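PDB 6KBY: beta-lactamase from Klebsiella pneumoniae, which probably hydrolyses beta-lactam antibiotics to substituted beta-amino acids as a class C beta-lactamase, and here carries AMP in its ligand pocket. Local coordinates for residues G34-V39 with N45-Y50; I342-N347 with V356-K361. All blocks are in the same frame, centred on the assembly; numbering follows the deposited sequence.

Contact 1 of 2, residues G34-V39 with N45-Y50; sequences GMSVAV and NYIYNY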
ATOM      1  N   GLY A  34      -0.030  -3.671  19.964  1.00  7.68           N
ATOM      2  CA  GLY A  34       0.990  -2.669  19.700  1.00  8.02           C
ATOM      3  C   GLY A  34       0.686  -1.869  18.454  1.00  7.17           C
ATOM      4  O   GLY A  34       0.127  -2.387  17.481  1.00  7.38           O
ATOM      5  N   MET A  35       1.063  -0.591  18.487  1.00  7.23           N
ATOM      6  CA  MET A  35       0.924   0.268  17.321  1.00  6.95           C
ATOM      7  C   MET A  35       2.103   1.216  17.227  1.00  7.05           C
ATOM      8  O   MET A  35       2.751   1.541  18.224  1.00  7.51           O
ATOM      9  CB  MET A  35      -0.353   1.116  17.351  1.00  7.52           C
ATOM     10  CG  MET A  35      -1.619   0.311  17.191  1.00  7.10           C
ATOM     11  SD  MET A  35      -3.119   1.269  16.914  1.00  8.00           S
ATOM     12  CE  MET A  35      -2.839   1.945  15.278  1.00  8.76           C
ATOM     13  N   SER A  36       2.352   1.684  16.010  1.00  6.73           N
ATOM     14  CA  SER A  36       3.168   2.865  15.804  1.00  7.18           C
ATOM     15  C   SER A  36       2.428   3.774  14.841  1.00  6.71           C
ATOM     16  O   SER A  36       1.879   3.309  13.831  1.00  7.37           O
ATOM     17  CB  SER A  36       4.561   2.525  15.277  1.00  8.11           C
ATOM     18  OG  SER A  36       5.334   3.701  15.149  1.00  8.14           O
ATOM     19  N   VAL A  37       2.399   5.059  15.170  1.00  6.88           N
ATOM     20  CA  VAL A  37       1.776   6.070  14.333  1.00  8.25           C
ATOM     21  C   VAL A  37       2.831   7.108  14.008  1.00  6.86           C
ATOM     22  O   VAL A  37       3.468   7.653  14.917  1.00  8.29           O
ATOM     23  CB  VAL A  37       0.574   6.715  15.043  1.00  8.13           C
ATOM     24  CG1 VAL A  37      -0.033   7.809  14.174  1.00  9.48           C
ATOM     25  CG2 VAL A  37      -0.453   5.657  15.401  1.00  9.26           C
ATOM     26  N   ALA A  38       3.012   7.386  12.722  1.00  6.80           N
ATOM     27  CA  ALA A  38       3.969   8.374  12.256  1.00  7.29           C
ATOM     28  C   ALA A  38       3.203   9.459  11.519  1.00  6.90           C
ATOM     29  O   ALA A  38       2.358   9.152  10.666  1.00  7.51           O
ATOM     30  CB  ALA A  38       4.988   7.723  11.320  1.00  8.73           C
ATOM     31  N   VAL A  39       3.499  10.715  11.849  1.00  7.37           N
ATOM     32  CA  VAL A  39       2.845  11.875  11.254  1.00  7.89           C
ATOM     33  C   VAL A  39       3.917  12.813  10.718  1.00  7.40           C
ATOM     34  O   VAL A  39       4.933  13.050  11.382  1.00  8.01           O
ATOM     35  CB  VAL A  39       1.979  12.615  12.301  1.00  8.81           C
ATOM     36  CG1 VAL A  39       1.402  13.902  11.739  1.00  9.79           C
ATOM     37  CG2 VAL A  39       0.870  11.709  12.816  1.00 10.82           C
ATOM     38  N   ASN A  45       8.669  15.475  11.465  1.00  9.17           N
ATOM     39  CA  ASN A  45       8.249  14.085  11.557  1.00  9.35           C
ATOM     40  C   ASN A  45       8.101  13.689  13.016  1.00 10.36           C
ATOM     41  O   ASN A  45       8.976  13.985  13.840  1.00 12.36           O
ATOM     42  CB  ASN A  45       9.263  13.178  10.863  1.00 12.25           C
ATOM     43  CG  ASN A  45       9.322  13.425   9.369  1.00 11.55           C
ATOM     44  OD1 ASN A  45       8.342  13.855   8.758  1.00 12.76           O
ATOM     45  ND2 ASN A  45      10.471  13.154   8.773  1.00 16.40           N
ATOM     46  N   TYR A  46       6.996  13.019  13.328  1.00  8.38           N
ATOM     47  CA  TYR A  46       6.676  12.619  14.688  1.00  9.36           C
ATOM     48  C   TYR A  46       6.334  11.141  14.678  1.00  9.21           C
ATOM     49  O   TYR A  46       5.531  10.698  13.851  1.00 10.63           O
ATOM     50  CB  TYR A  46       5.474  13.418  15.181  1.00 11.70           C
ATOM     51  CG  TYR A  46       5.643  14.907  15.012  1.00 10.49           C
ATOM     52  CD1 TYR A  46       6.432  15.634  15.890  1.00 13.97           C
ATOM     53  CD2 TYR A  46       5.017  15.593  13.981  1.00 12.37           C
ATOM     54  CE1 TYR A  46       6.596  17.002  15.748  1.00 15.07           C
ATOM     55  CE2 TYR A  46       5.176  16.970  13.830  1.00 13.60           C
ATOM     56  CZ  TYR A  46       5.969  17.665  14.721  1.00 10.86           C
ATOM     57  OH  TYR A  46       6.146  19.027  14.609  1.00 12.90           O
ATOM     58  N   ILE A  47       6.946  10.379  15.575  1.00  8.77           N
ATOM     59  CA  ILE A  47       6.732   8.938  15.665  1.00  9.14           C
ATOM     60  C   ILE A  47       6.252   8.631  17.071  1.00  7.99           C
ATOM     61  O   ILE A  47       6.929   8.987  18.043  1.00  9.50           O
ATOM     62  CB  ILE A  47       8.032   8.156  15.399  1.00 11.67           C
ATOM     63  CG1 ILE A  47       8.755   8.650  14.141  1.00 15.64           C
ATOM     64  CG2 ILE A  47       7.741   6.652  15.367  1.00 13.17           C
ATOM     65  CD1 ILE A  47       8.117   8.234  12.859  1.00 16.22           C
ATOM     66  N   TYR A  48       5.118   7.948  17.184  1.00  8.47           N
ATOM     67  CA  TYR A  48       4.535   7.590  18.473  1.00  8.89           C
ATOM     68  C   TYR A  48       4.366   6.079  18.531  1.00  7.61           C
ATOM     69  O   TYR A  48       3.729   5.487  17.652  1.00  8.72           O
ATOM     70  CB  TYR A  48       3.193   8.300  18.667  1.00 10.28           C
ATOM     71  CG  TYR A  48       3.333   9.802  18.546  1.00 11.24           C
ATOM     72  CD1 TYR A  48       3.999  10.527  19.523  1.00 14.13           C
ATOM     73  CD2 TYR A  48       2.833  10.494  17.449  1.00 13.57           C
ATOM     74  CE1 TYR A  48       4.154  11.899  19.421  1.00 15.30           C
ATOM     75  CE2 TYR A  48       2.983  11.876  17.341  1.00 12.00           C
ATOM     76  CZ  TYR A  48       3.643  12.563  18.332  1.00 12.94           C
ATOM     77  OH  TYR A  48       3.799  13.930  18.239  1.00 14.28           O
ATOM     78  N   ASN A  49       4.943   5.455  19.554  1.00  8.30           N
ATOM     79  CA  ASN A  49       4.908   4.010  19.721  1.00  8.78           C
ATOM     80  C   ASN A  49       4.081   3.648  20.943  1.00  7.22           C
ATOM     81  O   ASN A  49       4.148   4.329  21.976  1.00  9.05           O
ATOM     82  CB  ASN A  49       6.321   3.463  19.872  1.00  9.30           C
ATOM     83  CG  ASN A  49       7.171   3.752  18.660  1.00  9.00           C
ATOM     84  OD1 ASN A  49       6.705   3.639  17.523  1.00  9.10           O
ATOM     85  ND2 ASN A  49       8.413   4.157  18.890  1.00 11.38           N
ATOM     86  N   TYR A  50       3.317   2.564  20.828  1.00  8.13           N
ATOM     87  CA  TYR A  50       2.378   2.171  21.870  1.00  8.26           C
ATOM     88  C   TYR A  50       2.433   0.668  22.072  1.00  8.17           C
ATOM     89  O   TYR A  50       2.382  -0.091  21.102  1.00  8.44           O
ATOM     90  CB  TYR A  50       0.945   2.521  21.463  1.00  8.96           C
ATOM     91  CG  TYR A  50       0.723   3.982  21.163  1.00  8.52           C
ATOM     92  CD1 TYR A  50       0.956   4.493  19.891  1.00  8.57           C
ATOM     93  CD2 TYR A  50       0.267   4.848  22.148  1.00  9.62           C
ATOM     94  CE1 TYR A  50       0.745   5.830  19.607  1.00  8.94           C
ATOM     95  CE2 TYR A  50       0.057   6.187  21.876  1.00 10.15           C
ATOM     96  CZ  TYR A  50       0.306   6.672  20.606  1.00  9.35           C
ATOM     97  OH  TYR A  50       0.102   8.003  20.312  1.00 11.23           O
TER
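Ile47 lays its terminal CD1 over Ala38, meeting the CB methyl at 3.5 Å. Its chi1 of -48° sets CG1 beside the backbone N, and from there the chain bends toward strand 34-41, bringing CD1 alongside the alanine methyl. On the same face, Ser36 OG donates to Asn49 OD1 over 2.7 Å; the hydroxyl lies almost in line with the amide C=O (170° at the oxygen) and is held a second time by Ser234 of helix 234-244. That helix covers this face, touching Ala38 and Ile47. The pairing is that of a beta hairpin, strands 34-41 and 44-50, at one border of the large antiparallel sheet of the beta-lactamase fold. Ser36-Asn49 and Ala38-Ile47 are its non-hydrogen-bonded pairs, set between hydrogen-bonded pairs such as Val37-Tyr48, whose two N-to-O bonds, Val37 N to Tyr48 O and Tyr48 N to Val37 O, both measure 2.8 Å. The other face carries a row of tyrosines. The ring of Tyr50 turns an edge to Met35 O, 3.8 Å from CD1, while its CE1 lies 4.4 Å from Val37 CG2. Farther out, the hydroxyls of Tyr50 and Tyr48 bond to Asp20 and Glu12 of helix 11-30.

Contact 2 of 2, residues I342-N347 with V356-K361; sequences IVMLAN and VTVAYK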
ATOM      1  N   ILE A 342       0.175  10.486   7.244  1.00  6.41           N
ATOM      2  CA  ILE A 342       0.105   9.634   8.417  1.00  6.67           C
ATOM      3  C   ILE A 342       0.301   8.181   8.007  1.00  5.90           C
ATOM      4  O   ILE A 342      -0.177   7.739   6.953  1.00  6.86           O
ATOM      5  CB  ILE A 342      -1.212   9.837   9.194  1.00  7.87           C
ATOM      6  CG1 ILE A 342      -1.212   9.025  10.490  1.00  7.24           C
ATOM      7  CG2 ILE A 342      -2.426   9.507   8.338  1.00  9.09           C
ATOM      8  CD1 ILE A 342      -2.370   9.364  11.397  1.00  9.11           C
ATOM      9  N   VAL A 343       1.019   7.451   8.857  1.00  6.19           N
ATOM     10  CA  VAL A 343       1.168   6.005   8.784  1.00  6.89           C
ATOM     11  C   VAL A 343       0.660   5.446  10.109  1.00  6.23           C
ATOM     12  O   VAL A 343       1.105   5.888  11.175  1.00  6.87           O
ATOM     13  CB  VAL A 343       2.648   5.620   8.602  1.00  7.25           C
ATOM     14  CG1 VAL A 343       2.803   4.111   8.503  1.00  8.65           C
ATOM     15  CG2 VAL A 343       3.255   6.324   7.399  1.00  8.12           C
ATOM     16  N   MET A 344      -0.256   4.479  10.056  1.00  6.23           N
ATOM     17  CA  MET A 344      -0.750   3.818  11.259  1.00  6.86           C
ATOM     18  C   MET A 344      -0.511   2.327  11.107  1.00  6.52           C
ATOM     19  O   MET A 344      -1.100   1.700  10.221  1.00  6.77           O
ATOM     20  CB  MET A 344      -2.243   4.079  11.445  1.00  6.88           C
ATOM     21  CG  MET A 344      -2.594   5.528  11.707  1.00  8.15           C
ATOM     22  SD  MET A 344      -4.342   5.893  11.442  1.00  9.21           S
ATOM     23  CE  MET A 344      -5.132   4.734  12.559  1.00 10.30           C
ATOM     24  N   LEU A 345       0.329   1.761  11.974  1.00  6.32           N
ATOM     25  CA  LEU A 345       0.647   0.341  11.943  1.00  6.55           C
ATOM     26  C   LEU A 345       0.188  -0.317  13.235  1.00  6.49           C
ATOM     27  O   LEU A 345       0.401   0.222  14.326  1.00  7.31           O
ATOM     28  CB  LEU A 345       2.150   0.120  11.787  1.00  6.74           C
ATOM     29  CG  LEU A 345       2.805   0.857  10.620  1.00  7.08           C
ATOM     30  CD1 LEU A 345       4.275   0.500  10.532  1.00  8.49           C
ATOM     31  CD2 LEU A 345       2.093   0.551   9.312  1.00  7.66           C
ATOM     32  N   ALA A 346      -0.424  -1.492  13.110  1.00  6.89           N
ATOM     33  CA  ALA A 346      -0.908  -2.256  14.250  1.00  7.19           C
ATOM     34  C   ALA A 346      -0.625  -3.732  14.023  1.00  6.46           C
ATOM     35  O   ALA A 346      -0.670  -4.219  12.887  1.00  7.26           O
ATOM     36  CB  ALA A 346      -2.420  -2.097  14.432  1.00  7.94           C
ATOM     37  N   ASN A 347      -0.372  -4.453  15.119  1.00  7.32           N
ATOM     38  CA  ASN A 347      -0.226  -5.907  15.075  1.00  8.20           C
ATOM     39  C   ASN A 347      -1.506  -6.642  15.476  1.00  8.00           C
ATOM     40  O   ASN A 347      -1.483  -7.707  16.116  1.00  9.15           O
ATOM     41  CB  ASN A 347       1.002  -6.394  15.841  1.00  8.79           C
ATOM     42  CG  ASN A 347       0.939  -6.097  17.319  1.00  8.28           C
ATOM     43  OD1 ASN A 347       0.048  -5.381  17.780  1.00  8.58           O
ATOM     44  ND2 ASN A 347       1.907  -6.625  18.072  1.00  8.78           N
ATOM     45  N   VAL A 356      -9.458   4.556   9.065  1.00  7.44           N
ATOM     46  CA  VAL A 356      -9.720   5.742   8.264  1.00  8.27           C
ATOM     47  C   VAL A 356     -10.237   6.880   9.134  1.00  7.55           C
ATOM     48  O   VAL A 356      -9.836   8.039   8.973  1.00  8.15           O
ATOM     49  CB  VAL A 356     -10.722   5.366   7.161  1.00  9.62           C
ATOM     50  CG1 VAL A 356     -11.249   6.610   6.483  1.00 11.56           C
ATOM     51  CG2 VAL A 356     -10.086   4.390   6.172  1.00  9.34           C
ATOM     52  N   THR A 357     -11.137   6.566  10.065  1.00  7.98           N
ATOM     53  CA  THR A 357     -11.713   7.600  10.921  1.00  8.11           C
ATOM     54  C   THR A 357     -10.645   8.243  11.803  1.00  7.66           C
ATOM     55  O   THR A 357     -10.582   9.473  11.939  1.00  8.20           O
ATOM     56  CB  THR A 357     -12.844   6.998  11.762  1.00  8.89           C
ATOM     57  OG1 THR A 357     -13.891   6.537  10.899  1.00 10.15           O
ATOM     58  CG2 THR A 357     -13.403   8.037  12.730  1.00 12.06           C
ATOM     59  N   VAL A 358      -9.796   7.422  12.421  1.00  7.72           N
ATOM     60  CA  VAL A 358      -8.724   7.957  13.256  1.00  8.06           C
ATOM     61  C   VAL A 358      -7.780   8.826  12.432  1.00  7.54           C
ATOM     62  O   VAL A 358      -7.416   9.936  12.839  1.00  7.55           O
ATOM     63  CB  VAL A 358      -7.993   6.814  13.981  1.00  8.43           C
ATOM     64  CG1 VAL A 358      -6.706   7.313  14.607  1.00  9.51           C
ATOM     65  CG2 VAL A 358      -8.897   6.202  15.044  1.00  9.30           C
ATOM     66  N   ALA A 359      -7.391   8.345  11.248  1.00  7.60           N
ATOM     67  CA  ALA A 359      -6.502   9.128  10.396  1.00  7.49           C
ATOM     68  C   ALA A 359      -7.141  10.455   9.999  1.00  7.69           C
ATOM     69  O   ALA A 359      -6.474  11.497   9.976  1.00  7.71           O
ATOM     70  CB  ALA A 359      -6.138   8.323   9.150  1.00  8.76           C
ATOM     71  N   TYR A 360      -8.427  10.428   9.649  1.00  7.99           N
ATOM     72  CA  TYR A 360      -9.129  11.650   9.280  1.00  8.06           C
ATOM     73  C   TYR A 360      -9.133  12.647  10.433  1.00  7.84           C
ATOM     74  O   TYR A 360      -8.871  13.841  10.237  1.00  8.02           O
ATOM     75  CB  TYR A 360     -10.554  11.290   8.849  1.00  8.46           C
ATOM     76  CG  TYR A 360     -11.409  12.487   8.517  1.00  9.87           C
ATOM     77  CD1 TYR A 360     -11.359  13.081   7.264  1.00 14.05           C
ATOM     78  CD2 TYR A 360     -12.270  13.025   9.458  1.00 11.96           C
ATOM     79  CE1 TYR A 360     -12.152  14.188   6.964  1.00 16.53           C
ATOM     80  CE2 TYR A 360     -13.055  14.122   9.171  1.00 18.47           C
ATOM     81  CZ  TYR A 360     -12.993  14.697   7.928  1.00 19.08           C
ATOM     82  OH  TYR A 360     -13.785  15.792   7.655  1.00 24.19           O
ATOM     83  N   LYS A 361      -9.417  12.172  11.648  1.00  7.49           N
ATOM     84  CA  LYS A 361      -9.417  13.067  12.799  1.00  8.46           C
ATOM     85  C   LYS A 361      -8.033  13.647  13.046  1.00  7.95           C
ATOM     86  O   LYS A 361      -7.898  14.836  13.359  1.00  8.81           O
ATOM     87  CB  LYS A 361      -9.927  12.328  14.029  1.00  8.74           C
ATOM     88  CG  LYS A 361     -11.409  12.010  13.974  1.00  9.82           C
ATOM     89  CD  LYS A 361     -11.788  11.131  15.149  1.00 11.28           C
ATOM     90  CE  LYS A 361     -13.274  10.844  15.201  1.00 14.12           C
ATOM     91  NZ  LYS A 361     -13.587   9.846  16.263  1.00 17.55           N
TER
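Ala359 sets its single methyl over the dip between Ile342 and Met344, next-but-one neighbours that rise from the same face of strand 340-346. This is helix-on-sheet packing in the alpha/beta fold of the serine beta-lactamases: the chain leaves the strand, turns back, and lays helix 352-364 across the sheet, the segment axes approaching to 9.7 Å with an angle of 145° between their directions. Short side chains from the helix meet longer ones from the strand. One flank of the dip is Ile342 CG2, which lies 4.0 Å from Ala359 CB; the other is Met344 SD, 3.8 Å from the same methyl. The two flanks stand 5.1 Å apart, measured from Ile342 CG2 to Met344 SD, and the methyl touches both from the helix side. Ile342 presents this branch because CG1 lies anti to the backbone N (chi1 -175°) and runs off toward the neighbouring strand 34-41, where Val37 and Val39 meet the isoleucine.

Met344 answers with its own bump: the end of its chain lies along the helix where Val358 and Ala359 adjoin. Its chain reaches out nearly straight through chi2 and then bends at chi3 (57°), which swings the terminal methyl across the valine at a slant. Tyr331 of strand 328-335 also touches Ala359, so the helix rests on two adjacent strands. No hydrogen bond crosses here, and all four touching residues are buried. Val343 and Leu345 belong to the reverse face, against helix 234-244, which puts the strand between two helical layers. Where sulfur passes the helix, Met344 SD comes to 3.9 Å from Ala359 N, and one bond farther on Met344 CE settles against Val358, 3.7 Å from CG1.

In the fold
Contact 1 and contact 2 lie in series along the chain, the hairpin closing near the N-terminus and the strand-helix unit near the C-terminus, yet their centres are only 10 Å apart. Strands 34-41 and 340-346 are neighbours in the one antiparallel sheet, and probable hydrogen bonds join them directly, Ala38 O to Val343 N and Gly34 N to Asn347 OD1, each 2.8 Å. The two ends of the enzyme are thus stitched into a single sheet. Helix 234-244 lies against one face of both contacts; helices 11-30 and 352-364 pack on the other. The AMP pocket is nearby but separate, with bound AMP about 13 Å from the Met344 side chain.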